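Local coordinates for protein DMATS type aromatic prenyltransferase (PDB 6ZRY) that probably transfers a dimethylallyl group to the indole ring of tryptophan, which it binds inside an ABBA-barrel prenyltransferase fold, at residues 100-103 and 104-107; 108-111 and 112-116; 283-286 and 287-291. All coordinates share one frame; numbering follows the deposited sequence.

Interaction 1: 100-103 and 104-107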
ATOM      1  N   ASP A 100     -14.739   5.827 -10.345  1.00 24.10           N
ATOM      2  CA  ASP A 100     -15.874   5.501 -11.264  1.00 25.44           C
ATOM      3  C   ASP A 100     -15.713   6.310 -12.553  1.00 25.17           C
ATOM      4  O   ASP A 100     -15.899   5.739 -13.625  1.00 25.08           O
ATOM      5  CB  ASP A 100     -17.231   5.730 -10.591  1.00 27.37           C
ATOM      6  CG  ASP A 100     -17.593   4.676  -9.554  1.00 28.45           C
ATOM      7  OD1 ASP A 100     -16.918   3.667  -9.496  1.00 29.09           O
ATOM      8  OD2 ASP A 100     -18.546   4.898  -8.822  1.00 31.69           O
ATOM      9  N   ALA A 101     -15.322   7.572 -12.446  1.00 24.35           N
ATOM     10  CA  ALA A 101     -15.057   8.447 -13.619  1.00 25.08           C
ATOM     11  C   ALA A 101     -13.922   7.841 -14.457  1.00 24.73           C
ATOM     12  O   ALA A 101     -14.035   7.806 -15.700  1.00 24.09           O
ATOM     13  CB  ALA A 101     -14.727   9.854 -13.168  1.00 25.05           C
ATOM     14  N   GLN A 102     -12.869   7.348 -13.799  1.00 24.56           N
ATOM     15  CA  GLN A 102     -11.700   6.773 -14.501  1.00 25.31           C
ATOM     16  C   GLN A 102     -12.074   5.415 -15.119  1.00 26.24           C
ATOM     17  O   GLN A 102     -11.629   5.143 -16.241  1.00 27.85           O
ATOM     18  CB  GLN A 102     -10.514   6.708 -13.546  1.00 24.77           C
ATOM     19  CG  GLN A 102     -10.013   8.067 -13.156  1.00 25.07           C
ATOM     20  CD  GLN A 102      -9.707   8.961 -14.332  1.00 25.56           C
ATOM     21  OE1 GLN A 102      -9.181   8.536 -15.346  1.00 26.49           O
ATOM     22  NE2 GLN A 102     -10.049  10.222 -14.198  1.00 26.37           N
ATOM     23  N   ALA A 103     -12.884   4.599 -14.443  1.00 26.02           N
ATOM     24  CA  ALA A 103     -13.442   3.362 -15.036  1.00 26.29           C
ATOM     25  C   ALA A 103     -14.196   3.721 -16.331  1.00 27.22           C
ATOM     26  O   ALA A 103     -13.984   3.068 -17.365  1.00 27.02           O
ATOM     27  CB  ALA A 103     -14.326   2.661 -14.041  1.00 25.61           C
ATOM     28  N   ARG A 104     -15.046   4.743 -16.283  1.00 27.88           N
ATOM     29  CA  ARG A 104     -15.878   5.129 -17.454  1.00 29.06           C
ATOM     30  C   ARG A 104     -14.952   5.580 -18.578  1.00 30.18           C
ATOM     31  O   ARG A 104     -15.161   5.162 -19.713  1.00 31.25           O
ATOM     32  CB  ARG A 104     -16.898   6.190 -17.062  1.00 28.64           C
ATOM     33  CG  ARG A 104     -18.012   5.660 -16.181  1.00 28.54           C
ATOM     34  CD  ARG A 104     -19.098   6.696 -16.006  1.00 28.33           C
ATOM     35  NE  ARG A 104     -18.851   7.716 -15.009  1.00 27.26           N
ATOM     36  CZ  ARG A 104     -19.135   7.616 -13.707  1.00 27.24           C
ATOM     37  NH1 ARG A 104     -18.907   8.638 -12.911  1.00 26.08           N
ATOM     38  NH2 ARG A 104     -19.634   6.487 -13.193  1.00 27.51           N
ATOM     39  N   ARG A 105     -13.957   6.385 -18.255  1.00 31.30           N
ATOM     40  CA  ARG A 105     -13.040   6.991 -19.241  1.00 33.53           C
ATOM     41  C   ARG A 105     -12.241   5.895 -19.970  1.00 34.92           C
ATOM     42  O   ARG A 105     -12.156   5.960 -21.220  1.00 35.57           O
ATOM     43  CB  ARG A 105     -12.138   7.986 -18.526  1.00 33.95           C
ATOM     44  CG  ARG A 105     -11.203   8.726 -19.450  1.00 34.75           C
ATOM     45  CD  ARG A 105     -10.526   9.855 -18.738  1.00 34.87           C
ATOM     46  NE  ARG A 105      -9.302  10.162 -19.457  1.00 36.73           N
ATOM     47  CZ  ARG A 105      -8.056   9.981 -19.006  1.00 37.20           C
ATOM     48  NH1 ARG A 105      -7.038  10.304 -19.784  1.00 38.60           N
ATOM     49  NH2 ARG A 105      -7.821   9.535 -17.785  1.00 35.99           N
ATOM     50  N   ALA A 106     -11.689   4.918 -19.231  1.00 34.43           N
ATOM     51  CA  ALA A 106     -10.786   3.865 -19.766  1.00 35.51           C
ATOM     52  C   ALA A 106     -11.590   2.686 -20.335  1.00 36.02           C
ATOM     53  O   ALA A 106     -10.962   1.765 -20.852  1.00 37.85           O
ATOM     54  CB  ALA A 106      -9.820   3.409 -18.688  1.00 34.31           C
ATOM     55  N   GLY A 107     -12.924   2.721 -20.248  1.00 36.04           N
ATOM     56  CA  GLY A 107     -13.810   1.645 -20.722  1.00 35.70           C
ATOM     57  C   GLY A 107     -13.604   0.365 -19.920  1.00 35.84           C
ATOM     58  O   GLY A 107     -13.588  -0.724 -20.530  1.00 36.11           O
TER
HETATM   59  O   HOH W   1     -20.580   6.351 -10.494  1.00 41.62           O
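Q102 and R105 make the side-chain hydrogen bond across the last two turns or so of helix 88-106, R105 NH2 donating to Q102 OE1 at 3.0 Å. The two side chains run alongside each other and point the same way. Although amide and guanidinium planes are turned 71° apart, the bond lies in both: the donor meets a lone pair of OE1, and OE1 sits at the edge of the guanidinium. Q102 folds back at chi2 (-53°) while R105 runs straight from CG to NE, which brings the two ends level. R105 NH2 is shared with E27, to which it forms a salt bridge.

R104 packs differently, doubling back at chi3 (-81°) over the preceding turn. One face of its guanidinium lies on the backbone, with D100 O 3.6 Å above the plane over its centre and A101 N nearer the rim. R104 NH2 passes 3.6 Å from D100 CB, and its edge holds a water that donates to D100 OD2; the carboxylate has its direct ion pair with R96.

The backbone bonds are helical: R104 N, R105 N and A106 N donate to D100 O, A101 O and Q102 O. At G107 phi becomes positive and the helix stops in a Schellman motif, with a weak bond of 3.4 Å from G107 N to R104 O.

Towards the protein, Q102 and R105 both rest on L31 of helix 26-36, and the buried A103 touches L202 of the loop following strand 193-201.

Interaction 2: 108-111 and 112-116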
ATOM      1  N   LEU A 108     -13.442   0.471 -18.596  1.00 34.22           N
ATOM      2  CA  LEU A 108     -13.211  -0.723 -17.728  1.00 34.47           C
ATOM      3  C   LEU A 108     -14.553  -1.318 -17.318  1.00 34.81           C
ATOM      4  O   LEU A 108     -15.512  -0.576 -17.200  1.00 35.96           O
ATOM      5  CB  LEU A 108     -12.400  -0.324 -16.493  1.00 33.68           C
ATOM      6  CG  LEU A 108     -11.122   0.460 -16.768  1.00 34.00           C
ATOM      7  CD1 LEU A 108     -10.330   0.669 -15.489  1.00 33.87           C
ATOM      8  CD2 LEU A 108     -10.267  -0.232 -17.813  1.00 34.63           C
ATOM      9  N   SER A 109     -14.602  -2.624 -17.134  1.00 34.85           N
ATOM     10  CA  SER A 109     -15.738  -3.336 -16.515  1.00 35.08           C
ATOM     11  C   SER A 109     -15.422  -3.534 -15.039  1.00 33.19           C
ATOM     12  O   SER A 109     -14.297  -3.945 -14.732  1.00 32.71           O
ATOM     13  CB  SER A 109     -16.008  -4.639 -17.228  1.00 37.64           C
ATOM     14  OG  SER A 109     -14.799  -5.192 -17.728  1.00 39.48           O
ATOM     15  N   THR A 110     -16.365  -3.221 -14.167  1.00 32.17           N
ATOM     16  CA  THR A 110     -16.171  -3.217 -12.689  1.00 31.95           C
ATOM     17  C   THR A 110     -17.180  -4.149 -12.022  1.00 30.59           C
ATOM     18  O   THR A 110     -17.475  -3.941 -10.834  1.00 30.56           O
ATOM     19  CB  THR A 110     -16.318  -1.794 -12.149  1.00 32.14           C
ATOM     20  OG1 THR A 110     -17.663  -1.396 -12.437  1.00 33.54           O
ATOM     21  CG2 THR A 110     -15.318  -0.837 -12.760  1.00 31.90           C
ATOM     22  N   SER A 111     -17.668  -5.149 -12.750  1.00 30.74           N
ATOM     23  CA  SER A 111     -18.746  -6.058 -12.301  1.00 31.08           C
ATOM     24  C   SER A 111     -18.295  -6.827 -11.050  1.00 30.09           C
ATOM     25  O   SER A 111     -19.108  -6.976 -10.159  1.00 31.16           O
ATOM     26  CB  SER A 111     -19.162  -7.001 -13.397  1.00 31.98           C
ATOM     27  OG  SER A 111     -18.187  -8.005 -13.548  1.00 33.33           O
ATOM     28  N   ARG A 112     -17.049  -7.287 -10.987  1.00 29.84           N
ATOM     29  CA  ARG A 112     -16.546  -8.055  -9.810  1.00 29.22           C
ATOM     30  C   ARG A 112     -16.558  -7.153  -8.576  1.00 28.82           C
ATOM     31  O   ARG A 112     -17.152  -7.550  -7.566  1.00 28.28           O
ATOM     32  CB  ARG A 112     -15.147  -8.630 -10.046  1.00 30.34           C
ATOM     33  CG  ARG A 112     -15.100  -9.741 -11.081  1.00 31.63           C
ATOM     34  CD  ARG A 112     -14.187 -10.883 -10.651  1.00 32.91           C
ATOM     35  NE  ARG A 112     -14.147 -11.977 -11.623  1.00 33.30           N
ATOM     36  CZ  ARG A 112     -13.492 -11.928 -12.768  1.00 34.00           C
ATOM     37  NH1 ARG A 112     -13.509 -12.970 -13.584  1.00 34.62           N
ATOM     38  NH2 ARG A 112     -12.819 -10.842 -13.105  1.00 34.15           N
ATOM     39  N   LEU A 113     -15.970  -5.957  -8.672  1.00 29.23           N
ATOM     40  CA  LEU A 113     -15.981  -4.940  -7.585  1.00 29.89           C
ATOM     41  C   LEU A 113     -17.439  -4.596  -7.233  1.00 31.37           C
ATOM     42  O   LEU A 113     -17.792  -4.613  -6.030  1.00 31.63           O
ATOM     43  CB  LEU A 113     -15.174  -3.702  -8.032  1.00 30.31           C
ATOM     44  CG  LEU A 113     -15.197  -2.515  -7.069  1.00 30.32           C
ATOM     45  CD1 LEU A 113     -14.544  -2.884  -5.733  1.00 30.11           C
ATOM     46  CD2 LEU A 113     -14.517  -1.289  -7.672  1.00 30.45           C
ATOM     47  N   ASP A 114     -18.285  -4.347  -8.234  1.00 33.38           N
ATOM     48  CA  ASP A 114     -19.718  -3.985  -8.020  1.00 34.34           C
ATOM     49  C   ASP A 114     -20.428  -5.099  -7.245  1.00 33.77           C
ATOM     50  O   ASP A 114     -21.274  -4.765  -6.360  1.00 33.45           O
ATOM     51  CB  ASP A 114     -20.415  -3.672  -9.345  1.00 37.34           C
ATOM     52  CG  ASP A 114     -19.910  -2.394  -9.994  1.00 38.23           C
ATOM     53  OD1 ASP A 114     -19.915  -2.326 -11.228  1.00 41.07           O
ATOM     54  OD2 ASP A 114     -19.486  -1.500  -9.257  1.00 39.05           O
ATOM     55  N   SER A 115     -20.080  -6.364  -7.515  1.00 31.91           N
ATOM     56  CA  SER A 115     -20.779  -7.540  -6.957  1.00 32.11           C
ATOM     57  C   SER A 115     -20.591  -7.617  -5.426  1.00 32.07           C
ATOM     58  O   SER A 115     -21.408  -8.312  -4.787  1.00 32.91           O
ATOM     59  CB  SER A 115     -20.359  -8.812  -7.660  1.00 31.92           C
ATOM     60  OG  SER A 115     -19.151  -9.338  -7.109  1.00 32.90           O
ATOM     61  N   VAL A 116     -19.604  -6.915  -4.839  1.00 30.41           N
ATOM     62  CA  VAL A 116     -19.334  -6.999  -3.363  1.00 31.40           C
ATOM     63  C   VAL A 116     -19.573  -5.652  -2.654  1.00 32.68           C
ATOM     64  O   VAL A 116     -19.393  -5.622  -1.423  1.00 31.13           O
ATOM     65  CB  VAL A 116     -17.908  -7.502  -3.081  1.00 30.42           C
ATOM     66  CG1 VAL A 116     -17.726  -8.952  -3.531  1.00 30.43           C
ATOM     67  CG2 VAL A 116     -16.858  -6.604  -3.705  1.00 29.91           C
TER
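The hydroxyl of T110 donates to D114 OD1 over 2.7 Å, the shortest bond between the loop 108-110 and the short helix 111-114. It reaches the carboxylate from above, 39° out of its plane. A chi1 of 63° holds T110 OG1 between the backbone N and the carbonyl carbon and places it at D114 OD1, while D114 sends CG back along the helix towards it. The two side chains meet obliquely. In the backbone beneath them, D114 N donates to T110 O at 2.8 Å and 161°; one residue is thus gripped at both its amide and its carboxylate by the residue four earlier. The carboxylate also comes close to the same carbonyl, with D114 OD1 3.0 Å from T110 O, two acceptors brought together by the fold of the turn.

T110 is the N-cap, but its hydroxyl makes no capping bond. D204, from the loop after strand 193-201, takes part instead: it accepts from the backbone N of R112 through one carboxylate oxygen and pairs with S111 OG through the other. R112 bends at chi2 and donates through NH2 to G205 O.

One residue on, S115 N donates to S111 O at 2.9 Å. S115 OG turns back onto R112 O at 2.7 Å, a serine satisfying its hydroxyl on a carbonyl of the preceding turn, and S115 packs on L170 of helix 159-170.

D114 OD2 forms a salt bridge with R117. The T110 hydroxyl on one oxygen and this arginine on the other would favour the ionised carboxylate, and they probably pay for the closeness of OD1 to the T110 carbonyl.

Interaction 3: 283-286 and 287-291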
ATOM      1  N   TYR A 283      12.341   1.347  12.716  1.00 19.24           N
ATOM      2  CA  TYR A 283      13.458   0.468  13.153  1.00 19.36           C
ATOM      3  C   TYR A 283      14.811   1.035  12.742  1.00 19.33           C
ATOM      4  O   TYR A 283      15.778   0.283  12.772  1.00 20.00           O
ATOM      5  CB  TYR A 283      13.181  -0.947  12.631  1.00 19.58           C
ATOM      6  CG  TYR A 283      11.897  -1.496  13.199  1.00 19.39           C
ATOM      7  CD1 TYR A 283      11.837  -1.937  14.509  1.00 19.98           C
ATOM      8  CD2 TYR A 283      10.708  -1.464  12.470  1.00 19.62           C
ATOM      9  CE1 TYR A 283      10.663  -2.419  15.064  1.00 20.18           C
ATOM     10  CE2 TYR A 283       9.519  -1.932  13.012  1.00 19.22           C
ATOM     11  CZ  TYR A 283       9.490  -2.404  14.317  1.00 19.97           C
ATOM     12  OH  TYR A 283       8.317  -2.856  14.866  1.00 19.57           O
ATOM     13  N   VAL A 284      14.872   2.319  12.425  1.00 18.93           N
ATOM     14  CA  VAL A 284      16.125   3.004  12.009  1.00 19.03           C
ATOM     15  C   VAL A 284      16.262   4.322  12.782  1.00 19.91           C
ATOM     16  O   VAL A 284      15.256   4.794  13.333  1.00 19.57           O
ATOM     17  CB  VAL A 284      16.143   3.264  10.496  1.00 18.09           C
ATOM     18  CG1 VAL A 284      16.175   1.979   9.683  1.00 17.72           C
ATOM     19  CG2 VAL A 284      14.968   4.154  10.073  1.00 17.61           C
ATOM     20  N   THR A 285      17.459   4.905  12.759  1.00 20.39           N
ATOM     21  CA  THR A 285      17.736   6.245  13.325  1.00 21.34           C
ATOM     22  C   THR A 285      17.244   7.314  12.354  1.00 20.47           C
ATOM     23  O   THR A 285      16.811   8.377  12.823  1.00 22.26           O
ATOM     24  CB  THR A 285      19.217   6.393  13.670  1.00 21.94           C
ATOM     25  OG1 THR A 285      20.020   6.059  12.535  1.00 21.74           O
ATOM     26  CG2 THR A 285      19.579   5.514  14.840  1.00 22.95           C
ATOM     27  N   ASP A 286      17.309   7.042  11.058  1.00 19.77           N
ATOM     28  CA  ASP A 286      17.111   8.051  10.009  1.00 19.19           C
ATOM     29  C   ASP A 286      17.055   7.368   8.639  1.00 18.27           C
ATOM     30  O   ASP A 286      17.332   6.205   8.554  1.00 16.96           O
ATOM     31  CB  ASP A 286      18.244   9.089  10.079  1.00 20.38           C
ATOM     32  CG  ASP A 286      19.613   8.470   9.955  1.00 21.34           C
ATOM     33  OD1 ASP A 286      19.934   7.983   8.862  1.00 21.09           O
ATOM     34  OD2 ASP A 286      20.336   8.463  10.950  1.00 22.86           O
ATOM     35  N   ASP A 287      16.775   8.149   7.613  1.00 17.28           N
ATOM     36  CA  ASP A 287      16.606   7.683   6.232  1.00 17.18           C
ATOM     37  C   ASP A 287      17.942   7.296   5.601  1.00 17.12           C
ATOM     38  O   ASP A 287      17.898   6.565   4.626  1.00 17.11           O
ATOM     39  CB  ASP A 287      15.824   8.727   5.456  1.00 16.71           C
ATOM     40  CG  ASP A 287      14.348   8.550   5.753  1.00 16.96           C
ATOM     41  OD1 ASP A 287      13.858   7.384   5.507  1.00 16.28           O
ATOM     42  OD2 ASP A 287      13.711   9.540   6.236  1.00 16.96           O
ATOM     43  N   GLN A 288      19.084   7.786   6.097  1.00 17.77           N
ATOM     44  CA  GLN A 288      20.390   7.298   5.594  1.00 18.38           C
ATOM     45  C   GLN A 288      20.506   5.832   5.988  1.00 17.76           C
ATOM     46  O   GLN A 288      20.804   4.990   5.106  1.00 17.40           O
ATOM     47  CB  GLN A 288      21.571   8.081   6.128  1.00 19.10           C
ATOM     48  CG  GLN A 288      22.896   7.645   5.501  1.00 19.60           C
ATOM     49  CD  GLN A 288      22.965   7.918   4.027  1.00 20.38           C
ATOM     50  OE1 GLN A 288      22.947   9.069   3.582  1.00 20.66           O
ATOM     51  NE2 GLN A 288      22.991   6.865   3.235  1.00 20.15           N
ATOM     52  N   GLU A 289      20.227   5.522   7.237  1.00 17.62           N
ATOM     53  CA  GLU A 289      20.271   4.110   7.687  1.00 17.87           C
ATOM     54  C   GLU A 289      19.233   3.288   6.913  1.00 16.86           C
ATOM     55  O   GLU A 289      19.569   2.143   6.455  1.00 16.47           O
ATOM     56  CB  GLU A 289      20.052   3.970   9.176  1.00 18.66           C
ATOM     57  CG  GLU A 289      20.310   2.538   9.614  1.00 19.69           C
ATOM     58  CD  GLU A 289      20.164   2.240  11.084  1.00 20.74           C
ATOM     59  OE1 GLU A 289      19.432   2.955  11.751  1.00 20.98           O
ATOM     60  OE2 GLU A 289      20.834   1.269  11.551  1.00 22.88           O
ATOM     61  N   ALA A 290      18.012   3.801   6.741  1.00 16.05           N
ATOM     62  CA  ALA A 290      16.989   3.041   6.004  1.00 15.59           C
ATOM     63  C   ALA A 290      17.487   2.835   4.569  1.00 15.38           C
ATOM     64  O   ALA A 290      17.333   1.755   4.049  1.00 14.99           O
ATOM     65  CB  ALA A 290      15.607   3.745   6.005  1.00 15.44           C
ATOM     66  N   ARG A 291      18.043   3.866   3.947  1.00 15.40           N
ATOM     67  CA  ARG A 291      18.473   3.758   2.520  1.00 15.92           C
ATOM     68  C   ARG A 291      19.554   2.664   2.438  1.00 16.30           C
ATOM     69  O   ARG A 291      19.529   1.885   1.503  1.00 15.94           O
ATOM     70  CB  ARG A 291      18.960   5.103   1.966  1.00 15.99           C
ATOM     71  CG  ARG A 291      19.573   4.977   0.575  1.00 16.59           C
ATOM     72  CD  ARG A 291      21.067   4.686   0.625  1.00 17.20           C
ATOM     73  NE  ARG A 291      21.621   4.346  -0.670  1.00 17.82           N
ATOM     74  CZ  ARG A 291      22.754   3.665  -0.868  1.00 18.61           C
ATOM     75  NH1 ARG A 291      23.458   3.213   0.152  1.00 18.69           N
ATOM     76  NH2 ARG A 291      23.162   3.418  -2.102  1.00 19.10           N
TER
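E289 and T285 cross at about a right angle, the glutamate reaching back from the first turn of helix 287-300 towards the loop that precedes it. With CG anti to the backbone N (chi1 -172°) and the chain extended beyond it, E289 brings OE1 to T285 N, which donates at 3.0 Å and meets the oxygen nearly along its C-O axis. The same oxygen lies 3.5 Å from V284 CB, so it is set against the apolar flank of the loop as well. E289 OE2 forms a salt bridge with R293, one turn further along.

D286 points the other way, from the loop into the helix. Its CG stands between the backbone N and the carbonyl carbon (chi1 57°), which swings OD1 under the N-H groups of the first turn. E289 N donates to OD1 at 3.0 Å, on the syn side of the carboxylate but 33° out of its plane; Q288 N adds a weak bond of 2.9 Å to D286 OD1.

D286 is therefore an aspartate N-cap. The exchange resembles a capping box, but the glutamate returns its bond to the N-H one residue before the N-cap. The helix dipole would probably favour the charged aspartate here, and D286 OD2 has a salt bridge with R321. Regular helical bonding starts at once, with A290 N donating to D286 O at 3.1 Å.

V284 aims its side chain at the helix, CG1 resting 3.9 Å from A290 CA and 4.1 Å from A290 CB. D287 turns away from the loop: its carboxylate takes the backbone N-H groups of L326 and I327, where strand 327-333 begins, and pairs with R318.

In the fold
Interactions 1 and 2 are neighbours at the surface, the end of helix 88-106 and the start of helix 111-114, and they join directly: A103 O probably accepts from L108 N, the outer bond of the Schellman motif, while A103 CB packs on T110 CG2. Interaction 3 lies on the opposite side of the chain's centre, its centre about 40 Å from that of interaction 1, and is partly buried. Two are helix starts of contrasting kind: in 283-291 the N-cap residue itself caps, whereas in 108-116 an aspartate from another loop helps. An arginine laid over the backbone and a water bridge mark the exposed helix end; at the more buried start, carboxylates bond backbone N-H groups and V284 packs on A290.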